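Local coordinates for protein GDNF family receptor alpha-3 (PDB 2GH0) that binds the neuronal growth factor artemin as a GPI-anchored co-receptor, and through it leads to autophosphorylation and activation of the RET receptor, at residues Q63-C68 with R82-P87; C166-S171 with E176-L181; Q119-P124 with Q135-R140. One frame throughout, in Å; residues are numbered along the deposited sequence.

Interaction 1. Residues Q63-C68 with R82-P87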
ATOM      1  N   GLN C  63      29.332 -12.678 -29.235  1.00 33.59           N
ATOM      2  CA  GLN C  63      30.634 -12.303 -29.864  1.00 32.97           C
ATOM      3  C   GLN C  63      30.840 -10.815 -29.934  1.00 33.10           C
ATOM      4  O   GLN C  63      31.960 -10.347 -29.821  1.00 35.17           O
ATOM      5  CB  GLN C  63      30.655 -12.921 -31.288  1.00 34.07           C
ATOM      6  CG  GLN C  63      30.761 -14.493 -31.053  1.00 34.47           C
ATOM      7  CD  GLN C  63      30.730 -15.313 -32.296  1.00 41.04           C
ATOM      8  OE1 GLN C  63      30.857 -14.780 -33.391  1.00 43.36           O
ATOM      9  NE2 GLN C  63      30.576 -16.627 -32.134  1.00 40.71           N
ATOM     10  N   GLY C  64      29.765 -10.054 -30.054  1.00 32.51           N
ATOM     11  CA  GLY C  64      29.867  -8.586 -30.004  1.00 32.41           C
ATOM     12  C   GLY C  64      30.327  -8.139 -28.611  1.00 32.77           C
ATOM     13  O   GLY C  64      31.170  -7.223 -28.477  1.00 33.36           O
ATOM     14  N   LEU C  65      29.755  -8.768 -27.608  1.00 32.51           N
ATOM     15  CA  LEU C  65      30.025  -8.401 -26.219  1.00 33.49           C
ATOM     16  C   LEU C  65      31.545  -8.599 -25.913  1.00 33.53           C
ATOM     17  O   LEU C  65      32.250  -7.764 -25.295  1.00 34.47           O
ATOM     18  CB  LEU C  65      29.188  -9.322 -25.312  1.00 33.25           C
ATOM     19  CG  LEU C  65      29.397  -9.024 -23.816  1.00 36.54           C
ATOM     20  CD1 LEU C  65      28.908  -7.613 -23.454  1.00 37.00           C
ATOM     21  CD2 LEU C  65      28.801 -10.087 -22.859  1.00 36.53           C
ATOM     22  N   LEU C  66      32.038  -9.755 -26.296  1.00 33.48           N
ATOM     23  CA  LEU C  66      33.417 -10.116 -25.903  1.00 35.15           C
ATOM     24  C   LEU C  66      34.480  -9.780 -26.917  1.00 33.62           C
ATOM     25  O   LEU C  66      35.592  -9.311 -26.522  1.00 35.88           O
ATOM     26  CB  LEU C  66      33.406 -11.611 -25.587  1.00 35.84           C
ATOM     27  CG  LEU C  66      34.716 -12.148 -24.952  1.00 39.65           C
ATOM     28  CD1 LEU C  66      35.068 -11.396 -23.726  1.00 41.47           C
ATOM     29  CD2 LEU C  66      34.518 -13.673 -24.611  1.00 40.64           C
ATOM     30  N   LEU C  67      34.183  -9.939 -28.213  1.00 32.37           N
ATOM     31  CA  LEU C  67      35.185  -9.773 -29.307  1.00 33.83           C
ATOM     32  C   LEU C  67      35.043  -8.417 -29.877  1.00 35.98           C
ATOM     33  O   LEU C  67      34.937  -8.235 -31.067  1.00 37.06           O
ATOM     34  CB  LEU C  67      35.090 -10.855 -30.394  1.00 33.02           C
ATOM     35  CG  LEU C  67      35.108 -12.295 -29.839  1.00 34.99           C
ATOM     36  CD1 LEU C  67      34.975 -13.407 -30.901  1.00 33.64           C
ATOM     37  CD2 LEU C  67      36.331 -12.554 -28.957  1.00 33.76           C
ATOM     38  N   CYS C  68      35.118  -7.431 -28.989  1.00 37.96           N
ATOM     39  CA  CYS C  68      34.811  -6.042 -29.394  1.00 36.06           C
ATOM     40  C   CYS C  68      36.119  -5.322 -29.665  1.00 36.58           C
ATOM     41  O   CYS C  68      37.199  -5.599 -28.991  1.00 33.37           O
ATOM     42  CB  CYS C  68      33.945  -5.341 -28.322  1.00 37.37           C
ATOM     43  SG  CYS C  68      34.646  -5.441 -26.643  1.00 40.03           S
ATOM     44  N   ARG C  82      38.839  -6.846 -21.344  1.00 33.16           N
ATOM     45  CA  ARG C  82      39.541  -7.861 -20.507  1.00 33.20           C
ATOM     46  C   ARG C  82      38.754  -8.280 -19.244  1.00 32.74           C
ATOM     47  O   ARG C  82      38.946  -9.383 -18.671  1.00 33.50           O
ATOM     48  CB  ARG C  82      40.931  -7.266 -20.107  1.00 34.66           C
ATOM     49  CG  ARG C  82      41.917  -8.257 -19.586  1.00 37.07           C
ATOM     50  CD  ARG C  82      43.235  -7.533 -19.221  1.00 33.85           C
ATOM     51  NE  ARG C  82      43.126  -6.542 -18.173  1.00 40.13           N
ATOM     52  CZ  ARG C  82      43.014  -6.863 -16.884  1.00 46.46           C
ATOM     53  NH1 ARG C  82      43.000  -8.149 -16.524  1.00 48.33           N
ATOM     54  NH2 ARG C  82      42.905  -5.921 -15.950  1.00 49.15           N
ATOM     55  N   ASN C  83      37.896  -7.387 -18.757  1.00 32.85           N
ATOM     56  CA  ASN C  83      37.086  -7.713 -17.558  1.00 33.32           C
ATOM     57  C   ASN C  83      35.648  -8.090 -17.769  1.00 33.27           C
ATOM     58  O   ASN C  83      34.916  -8.324 -16.783  1.00 31.03           O
ATOM     59  CB  ASN C  83      37.181  -6.568 -16.564  1.00 31.99           C
ATOM     60  CG  ASN C  83      38.590  -6.486 -15.958  1.00 38.64           C
ATOM     61  OD1 ASN C  83      38.913  -7.272 -15.078  1.00 40.83           O
ATOM     62  ND2 ASN C  83      39.456  -5.624 -16.508  1.00 39.66           N
ATOM     63  N   THR C  84      35.270  -8.162 -19.041  1.00 32.84           N
ATOM     64  CA  THR C  84      33.920  -8.511 -19.428  1.00 32.67           C
ATOM     65  C   THR C  84      33.421  -9.826 -18.845  1.00 33.85           C
ATOM     66  O   THR C  84      32.252  -9.880 -18.431  1.00 33.93           O
ATOM     67  CB  THR C  84      33.714  -8.374 -20.955  1.00 33.48           C
ATOM     68  OG1 THR C  84      33.779  -6.990 -21.278  1.00 33.29           O
ATOM     69  CG2 THR C  84      32.370  -8.943 -21.404  1.00 33.14           C
ATOM     70  N   ILE C  85      34.270 -10.877 -18.786  1.00 32.61           N
ATOM     71  CA  ILE C  85      33.867 -12.148 -18.173  1.00 35.13           C
ATOM     72  C   ILE C  85      34.150 -12.222 -16.671  1.00 34.85           C
ATOM     73  O   ILE C  85      34.103 -13.305 -16.074  1.00 35.84           O
ATOM     74  CB  ILE C  85      34.496 -13.435 -18.899  1.00 35.82           C
ATOM     75  CG1 ILE C  85      36.055 -13.500 -18.886  1.00 43.17           C
ATOM     76  CG2 ILE C  85      33.952 -13.598 -20.338  1.00 40.97           C
ATOM     77  CD1 ILE C  85      36.590 -14.772 -19.364  1.00 46.92           C
ATOM     78  N   ALA C  86      34.469 -11.080 -16.059  1.00 35.05           N
ATOM     79  CA  ALA C  86      34.776 -11.025 -14.602  1.00 34.35           C
ATOM     80  C   ALA C  86      35.907 -12.029 -14.201  1.00 35.17           C
ATOM     81  O   ALA C  86      35.678 -12.907 -13.361  1.00 34.36           O
ATOM     82  CB  ALA C  86      33.491 -11.298 -13.778  1.00 33.74           C
ATOM     83  N   PRO C  87      37.128 -11.883 -14.770  1.00 35.09           N
ATOM     84  CA  PRO C  87      38.215 -12.886 -14.526  1.00 35.82           C
ATOM     85  C   PRO C  87      38.669 -12.942 -13.037  1.00 36.49           C
ATOM     86  O   PRO C  87      39.083 -14.021 -12.504  1.00 36.66           O
ATOM     87  CB  PRO C  87      39.361 -12.428 -15.482  1.00 35.02           C
ATOM     88  CG  PRO C  87      39.096 -10.906 -15.712  1.00 34.72           C
ATOM     89  CD  PRO C  87      37.565 -10.780 -15.657  1.00 35.07           C
TER

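Interaction 2. Residues C166-S171 with E176-L181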
ATOM      1  N   CYS C 166      47.169 -20.101 -16.823  1.00 39.08           N
ATOM      2  CA  CYS C 166      48.041 -21.178 -16.428  1.00 39.49           C
ATOM      3  C   CYS C 166      49.442 -20.798 -16.798  1.00 39.03           C
ATOM      4  O   CYS C 166      49.669 -19.805 -17.492  1.00 39.43           O
ATOM      5  CB  CYS C 166      47.619 -22.506 -17.067  1.00 38.99           C
ATOM      6  SG  CYS C 166      47.725 -22.664 -18.857  1.00 43.78           S
ATOM      7  N   THR C 167      50.395 -21.570 -16.330  1.00 39.66           N
ATOM      8  CA  THR C 167      51.777 -21.269 -16.619  1.00 41.03           C
ATOM      9  C   THR C 167      52.408 -22.581 -17.040  1.00 40.76           C
ATOM     10  O   THR C 167      51.878 -23.643 -16.730  1.00 38.84           O
ATOM     11  CB  THR C 167      52.509 -20.666 -15.380  1.00 40.82           C
ATOM     12  OG1 THR C 167      53.892 -20.457 -15.705  1.00 43.49           O
ATOM     13  CG2 THR C 167      52.479 -21.627 -14.175  1.00 42.75           C
ATOM     14  N   CYS C 168      53.527 -22.517 -17.751  1.00 41.93           N
ATOM     15  CA  CYS C 168      54.282 -23.754 -18.060  1.00 43.17           C
ATOM     16  C   CYS C 168      55.528 -23.880 -17.218  1.00 44.32           C
ATOM     17  O   CYS C 168      56.248 -24.892 -17.297  1.00 43.06           O
ATOM     18  CB  CYS C 168      54.599 -23.810 -19.555  1.00 42.89           C
ATOM     19  SG  CYS C 168      53.140 -24.361 -20.460  1.00 46.49           S
ATOM     20  N   ARG C 169      55.761 -22.853 -16.401  1.00 46.88           N
ATOM     21  CA  ARG C 169      56.827 -22.866 -15.406  1.00 50.72           C
ATOM     22  C   ARG C 169      56.533 -24.041 -14.477  1.00 51.65           C
ATOM     23  O   ARG C 169      55.371 -24.259 -14.110  1.00 53.20           O
ATOM     24  CB  ARG C 169      56.955 -21.519 -14.652  1.00 49.99           C
ATOM     25  CG  ARG C 169      58.397 -21.297 -14.099  1.00 55.07           C
ATOM     26  CD  ARG C 169      58.462 -20.313 -12.919  1.00 59.11           C
ATOM     27  NE  ARG C 169      59.579 -20.618 -12.016  1.00 61.05           N
ATOM     28  CZ  ARG C 169      59.667 -20.194 -10.754  1.00 62.78           C
ATOM     29  NH1 ARG C 169      58.694 -19.439 -10.240  1.00 63.95           N
ATOM     30  NH2 ARG C 169      60.724 -20.522 -10.003  1.00 64.03           N
ATOM     31  N   GLY C 170      57.570 -24.819 -14.177  1.00 53.76           N
ATOM     32  CA  GLY C 170      57.472 -26.042 -13.342  1.00 54.94           C
ATOM     33  C   GLY C 170      56.808 -27.235 -14.042  1.00 55.80           C
ATOM     34  O   GLY C 170      56.250 -28.176 -13.293  1.00 55.23           O
ATOM     35  N   SER C 171      56.849 -27.165 -15.484  1.00 55.08           N
ATOM     36  CA  SER C 171      56.418 -28.299 -16.323  1.00 54.00           C
ATOM     37  C   SER C 171      57.438 -29.415 -16.359  1.00 52.86           C
ATOM     38  O   SER C 171      57.127 -30.498 -16.845  1.00 53.68           O
ATOM     39  CB  SER C 171      56.166 -27.871 -17.761  1.00 52.82           C
ATOM     40  OG  SER C 171      55.250 -26.821 -17.792  1.00 51.60           O
ATOM     41  N   GLU C 176      57.699 -29.174 -23.232  1.00 32.66           N
ATOM     42  CA  GLU C 176      57.140 -28.993 -24.592  1.00 34.26           C
ATOM     43  C   GLU C 176      55.642 -29.330 -24.677  1.00 32.26           C
ATOM     44  O   GLU C 176      54.919 -28.716 -25.418  1.00 30.34           O
ATOM     45  CB  GLU C 176      57.910 -29.772 -25.634  1.00 34.78           C
ATOM     46  CG  GLU C 176      59.341 -29.267 -25.780  1.00 37.44           C
ATOM     47  CD  GLU C 176      60.222 -30.145 -26.680  1.00 41.22           C
ATOM     48  OE1 GLU C 176      60.587 -31.316 -26.325  1.00 46.55           O
ATOM     49  OE2 GLU C 176      60.588 -29.617 -27.753  1.00 50.46           O
ATOM     50  N   GLU C 177      55.213 -30.384 -23.984  1.00 33.34           N
ATOM     51  CA  GLU C 177      53.819 -30.760 -24.022  1.00 33.39           C
ATOM     52  C   GLU C 177      53.029 -29.619 -23.456  1.00 33.49           C
ATOM     53  O   GLU C 177      51.948 -29.303 -23.944  1.00 34.71           O
ATOM     54  CB  GLU C 177      53.551 -32.015 -23.203  1.00 33.89           C
ATOM     55  CG  GLU C 177      52.201 -32.597 -23.579  1.00 38.00           C
ATOM     56  CD  GLU C 177      51.733 -33.763 -22.714  1.00 43.52           C
ATOM     57  OE1 GLU C 177      52.547 -34.390 -22.008  1.00 44.18           O
ATOM     58  OE2 GLU C 177      50.513 -34.025 -22.774  1.00 47.02           O
ATOM     59  N   CYS C 178      53.585 -28.957 -22.445  1.00 33.97           N
ATOM     60  CA  CYS C 178      52.861 -27.853 -21.793  1.00 32.70           C
ATOM     61  C   CYS C 178      52.737 -26.702 -22.748  1.00 31.68           C
ATOM     62  O   CYS C 178      51.680 -26.088 -22.852  1.00 30.60           O
ATOM     63  CB  CYS C 178      53.608 -27.388 -20.548  1.00 34.76           C
ATOM     64  SG  CYS C 178      52.735 -26.209 -19.536  1.00 38.16           S
ATOM     65  N   GLU C 179      53.830 -26.378 -23.439  1.00 30.31           N
ATOM     66  CA  GLU C 179      53.848 -25.161 -24.300  1.00 31.67           C
ATOM     67  C   GLU C 179      52.901 -25.374 -25.475  1.00 30.42           C
ATOM     68  O   GLU C 179      52.298 -24.468 -25.990  1.00 31.40           O
ATOM     69  CB  GLU C 179      55.274 -24.936 -24.813  1.00 31.95           C
ATOM     70  CG  GLU C 179      56.249 -24.333 -23.775  1.00 33.13           C
ATOM     71  CD  GLU C 179      57.710 -24.251 -24.245  1.00 34.90           C
ATOM     72  OE1 GLU C 179      58.059 -24.885 -25.285  1.00 34.05           O
ATOM     73  OE2 GLU C 179      58.552 -23.657 -23.502  1.00 34.86           O
ATOM     74  N   MET C 180      52.865 -26.597 -25.964  1.00 32.02           N
ATOM     75  CA  MET C 180      51.925 -26.972 -27.033  1.00 32.50           C
ATOM     76  C   MET C 180      50.476 -26.676 -26.665  1.00 31.53           C
ATOM     77  O   MET C 180      49.759 -26.077 -27.432  1.00 30.96           O
ATOM     78  CB  MET C 180      52.119 -28.459 -27.316  1.00 33.90           C
ATOM     79  CG  MET C 180      50.980 -29.059 -28.113  1.00 40.96           C
ATOM     80  SD  MET C 180      50.962 -28.516 -29.810  1.00 53.09           S
ATOM     81  CE  MET C 180      52.333 -29.446 -30.287  1.00 39.20           C
ATOM     82  N   LEU C 181      50.065 -27.066 -25.465  1.00 30.37           N
ATOM     83  CA  LEU C 181      48.681 -26.793 -24.989  1.00 29.97           C
ATOM     84  C   LEU C 181      48.472 -25.315 -24.831  1.00 29.66           C
ATOM     85  O   LEU C 181      47.517 -24.749 -25.352  1.00 33.39           O
ATOM     86  CB  LEU C 181      48.454 -27.538 -23.649  1.00 30.66           C
ATOM     87  CG  LEU C 181      47.125 -27.300 -22.897  1.00 31.01           C
ATOM     88  CD1 LEU C 181      45.930 -27.632 -23.778  1.00 34.29           C
ATOM     89  CD2 LEU C 181      47.167 -28.146 -21.658  1.00 30.63           C
TER

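Interaction 3. Residues Q119-P124 with Q135-R140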
ATOM      1  N   GLN C 119      39.666 -27.840 -30.038  1.00 35.93           N
ATOM      2  CA  GLN C 119      40.739 -28.508 -30.809  1.00 38.14           C
ATOM      3  C   GLN C 119      40.344 -28.915 -32.226  1.00 38.42           C
ATOM      4  O   GLN C 119      41.190 -28.926 -33.092  1.00 41.09           O
ATOM      5  CB  GLN C 119      41.178 -29.774 -30.063  1.00 38.37           C
ATOM      6  CG  GLN C 119      41.881 -29.378 -28.803  1.00 43.15           C
ATOM      7  CD  GLN C 119      42.354 -30.581 -27.953  1.00 48.82           C
ATOM      8  OE1 GLN C 119      41.871 -31.739 -28.083  1.00 51.99           O
ATOM      9  NE2 GLN C 119      43.302 -30.291 -27.056  1.00 50.34           N
ATOM     10  N   THR C 120      39.079 -29.280 -32.428  1.00 39.34           N
ATOM     11  CA  THR C 120      38.498 -29.709 -33.711  1.00 39.60           C
ATOM     12  C   THR C 120      38.310 -28.494 -34.634  1.00 39.88           C
ATOM     13  O   THR C 120      38.688 -28.550 -35.807  1.00 40.44           O
ATOM     14  CB  THR C 120      37.166 -30.410 -33.492  1.00 40.55           C
ATOM     15  OG1 THR C 120      37.408 -31.627 -32.764  1.00 40.61           O
ATOM     16  CG2 THR C 120      36.460 -30.790 -34.812  1.00 42.70           C
ATOM     17  N   HIS C 121      37.796 -27.402 -34.106  1.00 36.19           N
ATOM     18  CA  HIS C 121      37.446 -26.288 -34.995  1.00 35.77           C
ATOM     19  C   HIS C 121      38.531 -25.227 -35.113  1.00 34.39           C
ATOM     20  O   HIS C 121      38.629 -24.576 -36.168  1.00 35.02           O
ATOM     21  CB  HIS C 121      36.124 -25.679 -34.580  1.00 34.58           C
ATOM     22  CG  HIS C 121      34.963 -26.617 -34.747  1.00 36.08           C
ATOM     23  ND1 HIS C 121      34.456 -27.377 -33.704  1.00 40.18           N
ATOM     24  CD2 HIS C 121      34.271 -26.985 -35.847  1.00 30.75           C
ATOM     25  CE1 HIS C 121      33.458 -28.130 -34.149  1.00 36.48           C
ATOM     26  NE2 HIS C 121      33.313 -27.896 -35.440  1.00 39.28           N
ATOM     27  N   CYS C 122      39.352 -25.090 -34.076  1.00 33.28           N
ATOM     28  CA  CYS C 122      40.357 -24.045 -34.057  1.00 34.36           C
ATOM     29  C   CYS C 122      41.734 -24.558 -34.383  1.00 35.34           C
ATOM     30  O   CYS C 122      42.681 -23.804 -34.221  1.00 34.49           O
ATOM     31  CB  CYS C 122      40.387 -23.302 -32.720  1.00 35.46           C
ATOM     32  SG  CYS C 122      38.847 -22.444 -32.335  1.00 38.23           S
ATOM     33  N   HIS C 123      41.843 -25.787 -34.910  1.00 34.52           N
ATOM     34  CA  HIS C 123      43.175 -26.299 -35.287  1.00 36.55           C
ATOM     35  C   HIS C 123      43.580 -25.686 -36.639  1.00 35.84           C
ATOM     36  O   HIS C 123      42.797 -25.797 -37.590  1.00 35.97           O
ATOM     37  CB  HIS C 123      43.122 -27.822 -35.417  1.00 36.57           C
ATOM     38  CG  HIS C 123      44.399 -28.440 -35.894  1.00 40.50           C
ATOM     39  ND1 HIS C 123      45.555 -28.444 -35.143  1.00 44.99           N
ATOM     40  CD2 HIS C 123      44.698 -29.092 -37.041  1.00 40.84           C
ATOM     41  CE1 HIS C 123      46.525 -29.031 -35.825  1.00 42.96           C
ATOM     42  NE2 HIS C 123      46.028 -29.449 -36.975  1.00 42.04           N
ATOM     43  N   PRO C 124      44.781 -25.047 -36.731  1.00 35.97           N
ATOM     44  CA  PRO C 124      45.155 -24.487 -38.071  1.00 35.83           C
ATOM     45  C   PRO C 124      45.499 -25.588 -39.071  1.00 35.55           C
ATOM     46  O   PRO C 124      46.257 -26.498 -38.738  1.00 36.82           O
ATOM     47  CB  PRO C 124      46.359 -23.555 -37.740  1.00 37.26           C
ATOM     48  CG  PRO C 124      46.944 -24.098 -36.440  1.00 37.34           C
ATOM     49  CD  PRO C 124      45.763 -24.701 -35.678  1.00 36.42           C
ATOM     50  N   GLN C 135      35.941 -20.239 -39.714  1.00 32.62           N
ATOM     51  CA  GLN C 135      36.169 -19.345 -38.548  1.00 33.17           C
ATOM     52  C   GLN C 135      34.962 -19.294 -37.591  1.00 32.91           C
ATOM     53  O   GLN C 135      35.177 -19.197 -36.415  1.00 33.04           O
ATOM     54  CB  GLN C 135      36.495 -17.908 -38.992  1.00 32.58           C
ATOM     55  CG  GLN C 135      37.766 -17.804 -39.852  1.00 31.27           C
ATOM     56  CD  GLN C 135      38.038 -16.371 -40.250  1.00 35.63           C
ATOM     57  OE1 GLN C 135      37.128 -15.508 -40.251  1.00 32.82           O
ATOM     58  NE2 GLN C 135      39.272 -16.097 -40.592  1.00 36.89           N
ATOM     59  N   SER C 136      33.716 -19.297 -38.083  1.00 32.23           N
ATOM     60  CA  SER C 136      32.560 -19.081 -37.170  1.00 33.82           C
ATOM     61  C   SER C 136      32.452 -20.281 -36.202  1.00 34.78           C
ATOM     62  O   SER C 136      32.014 -20.123 -35.051  1.00 35.74           O
ATOM     63  CB  SER C 136      31.201 -18.957 -37.928  1.00 33.52           C
ATOM     64  OG  SER C 136      31.016 -20.061 -38.795  1.00 33.54           O
ATOM     65  N   ARG C 137      32.755 -21.468 -36.701  1.00 33.92           N
ATOM     66  CA  ARG C 137      32.765 -22.676 -35.838  1.00 33.98           C
ATOM     67  C   ARG C 137      33.887 -22.642 -34.769  1.00 35.34           C
ATOM     68  O   ARG C 137      33.701 -23.100 -33.604  1.00 33.50           O
ATOM     69  CB  ARG C 137      32.897 -23.923 -36.703  1.00 34.44           C
ATOM     70  CG  ARG C 137      31.715 -24.140 -37.660  1.00 39.07           C
ATOM     71  CD  ARG C 137      31.778 -25.587 -38.148  1.00 46.09           C
ATOM     72  NE  ARG C 137      30.740 -25.986 -39.095  1.00 48.41           N
ATOM     73  CZ  ARG C 137      29.479 -26.288 -38.764  1.00 54.49           C
ATOM     74  NH1 ARG C 137      29.052 -26.203 -37.494  1.00 54.48           N
ATOM     75  NH2 ARG C 137      28.625 -26.660 -39.710  1.00 50.05           N
ATOM     76  N   CYS C 138      35.058 -22.108 -35.156  1.00 34.60           N
ATOM     77  CA  CYS C 138      36.146 -21.865 -34.220  1.00 36.47           C
ATOM     78  C   CYS C 138      35.774 -20.859 -33.134  1.00 35.32           C
ATOM     79  O   CYS C 138      36.030 -21.122 -31.966  1.00 34.71           O
ATOM     80  CB  CYS C 138      37.452 -21.434 -34.935  1.00 35.53           C
ATOM     81  SG  CYS C 138      38.734 -20.852 -33.786  1.00 39.07           S
ATOM     82  N   LEU C 139      35.119 -19.754 -33.496  1.00 33.38           N
ATOM     83  CA  LEU C 139      34.762 -18.761 -32.476  1.00 32.51           C
ATOM     84  C   LEU C 139      33.780 -19.325 -31.473  1.00 33.60           C
ATOM     85  O   LEU C 139      33.903 -19.094 -30.263  1.00 33.27           O
ATOM     86  CB  LEU C 139      34.161 -17.503 -33.129  1.00 33.31           C
ATOM     87  CG  LEU C 139      35.256 -16.651 -33.835  1.00 31.14           C
ATOM     88  CD1 LEU C 139      34.579 -15.323 -34.313  1.00 36.17           C
ATOM     89  CD2 LEU C 139      36.649 -16.332 -33.105  1.00 33.71           C
ATOM     90  N   ARG C 140      32.832 -20.109 -31.979  1.00 33.61           N
ATOM     91  CA  ARG C 140      31.784 -20.684 -31.105  1.00 34.43           C
ATOM     92  C   ARG C 140      32.411 -21.684 -30.145  1.00 33.42           C
ATOM     93  O   ARG C 140      32.023 -21.762 -28.975  1.00 32.94           O
ATOM     94  CB  ARG C 140      30.680 -21.294 -31.976  1.00 34.27           C
ATOM     95  CG  ARG C 140      29.707 -22.220 -31.243  1.00 38.16           C
ATOM     96  CD  ARG C 140      28.900 -23.051 -32.206  1.00 43.48           C
ATOM     97  NE  ARG C 140      28.009 -22.275 -33.059  1.00 49.86           N
ATOM     98  CZ  ARG C 140      28.156 -22.117 -34.376  1.00 54.74           C
ATOM     99  NH1 ARG C 140      29.149 -22.702 -35.040  1.00 53.95           N
ATOM    100  NH2 ARG C 140      27.265 -21.394 -35.051  1.00 59.21           N
TER

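Interaction 1. Residues Q63-C68 with R82-P87
Leu65 and Thr84 meet through carbon alone. The methyl CG2 of Thr84 lies 3.8 Å from CG of Leu65 and 4.0 Å from CD2 of the same leucine. The two side chains cross at a slant. In Thr84, CG2 stands anti to the backbone N and OG1 beside it (chi1 -68°), which turns the methyl to the leucine and the hydroxyl back to the carbonyl of Arg80. A second apolar pair lies next to the first. CD1 of Leu66 touches CG2 of Ile85 at 4.2 Å and also comes within 4.3 Å of CB of Thr84. Thr84 thus sits against two consecutive leucines at the end of helix 59-66.

Both segments belong to the first of the two GDNF/GAS1 domains in this fragment, a small helical unit rich in disulfides. Here the last turn of helix 59-66 packs on the type I beta turn from Asn83 to Ala86. Leu66 and Ile85 also touch Ile146, helix 43-56 adds Phe53, Phe54 and Leu50, and all four touching residues are buried.

No hydrogen bond crosses between the segments. OG1 of Thr84 is taken up by its bond to Arg80, one helical turn back. Ala86 N bonds to Asn83 O at 2.9 Å and closes the turn. Leu67 N bonds to Gln63 O at 2.8 Å. Leu67 then leaves the helix as the centre of an inverse gamma turn, with a weak bond from Cys68 N to Leu66 O.

Just past the contact, Cys68 forms a disulfide with Cys12. The carbonyl of Thr84 bonds to Tyr32 and to an aromatic side chain of another protein chain in the assembly.

Interaction 2. Residues C166-S171 with E176-L181
Cys168 and Cys178 point at each other and join in a disulfide, SG to SG 2.1 Å. The two CB-SG arms are turned nearly at right angles about the S-S bond (chi3 -93°), close to the relaxed value for a disulfide. The arms leave their backbones differently. On Cys168 the sulfur lies beside the backbone N and anti to the carbonyl carbon (chi1 -79°). On Cys178 it stands anti to the backbone N (chi1 -172°), reaching from the helix to the loop. The CA atoms of the two residues are 5.7 Å apart.

Ser171 also directs its side chain at the helix. Its CB lies 3.8 Å from CB of Cys178. Its hydroxyl, whose place is doubtful because it lies too close to the carbonyl of Cys168, is paired with ND2 of Asn97. Along the helix, the backbone N of Glu179 is 3.7 Å from SG of Cys168.

This is a short-range disulfide of the second GDNF/GAS1 domain of this fragment. It fastens the loop after strand 162-164 to helix 175-186, which starts only a few residues later. Residues Cys168 to Ser171 form a type II beta turn, with Gly170 at positive phi. Just before it, OG1 of Thr167 accepts a bond from the backbone N of Arg169 at 3.1 Å, which makes an ST turn.

Helix 98-106 borders the bridge: Cys98 touches both Cys168 and Cys178, and is itself bonded to Cys166. Glu177, one residue before Cys178, forms a salt bridge with Arg102 of that same helix.

Interaction 3. Residues Q119-P124 with Q135-R140
Cys122 and Cys138 form the tight part of this contact. Their SG atoms are 2.2 Å apart in a disulfide, with the two arms twisted by 106° about the S-S bond. The sulfur of Cys138 stands anti to its backbone N (chi1 170°), while that of Cys122 lies beside its own N. The bridge reaches from the first residue past helix 109-121 to the side of helix 135-143. Beside it the backbones come close. The CA atoms of His121 and Cys138 are 4.7 Å apart, and the carbonyl O of His121 rests 3.6 Å from CB of Cys138. That oxygen is buried by the contact and has no hydrogen-bond partner in the model.

The side nearer solvent is made by His121 and Arg137. CD2 of the imidazole meets CB of Arg137 at 3.5 Å and CD at 3.7 Å. The arginine chain runs extended from CG to NE and crosses the ring at a slant, carrying its guanidinium away from the contact. The ring and guanidinium planes are 33° apart. NE2 of the histidine stays 4.9 Å from NE of Arg137, so this is packing on the aliphatic part of the arginine. ND1 bonds to the carbonyl of Asp117, one turn back, and the methyl of Thr120 lies over one ring face. A serine in place of His121 would probably leave CB and CD of Arg137 without their ring partner, and the carbonyl of Asp117 without its bond from ND1.

Arg140 forms a salt bridge with Glu59. On another side of the helix, Leu139 packs on Ala194 and Ile195. Two helices pinned by a disulfide across a connecting loop are typical of the cysteine-rich helical GDNF/GAS1 domain, here the second of this fragment.

Overall arrangement
Interaction 1 is the core contact: all its touching residues are buried, and it is held by apolar packing without a bond between its segments. Interactions 2 and 3 are only partly buried, and each is fixed by its own disulfide. They differ in what they join. Interaction 2 ties a loop to the helix that follows it, its centre about 19 Å from the centre of the chain, whereas interaction 3 ties two helices. Interactions 2 and 3 both belong to the second of the two GDNF/GAS1 domains in this fragment; interaction 1 belongs to the first. Interactions 1 and 3 touch where Gln63 and Leu67 pack on Leu139, one place where the two domains meet. Interaction 2 touches neither.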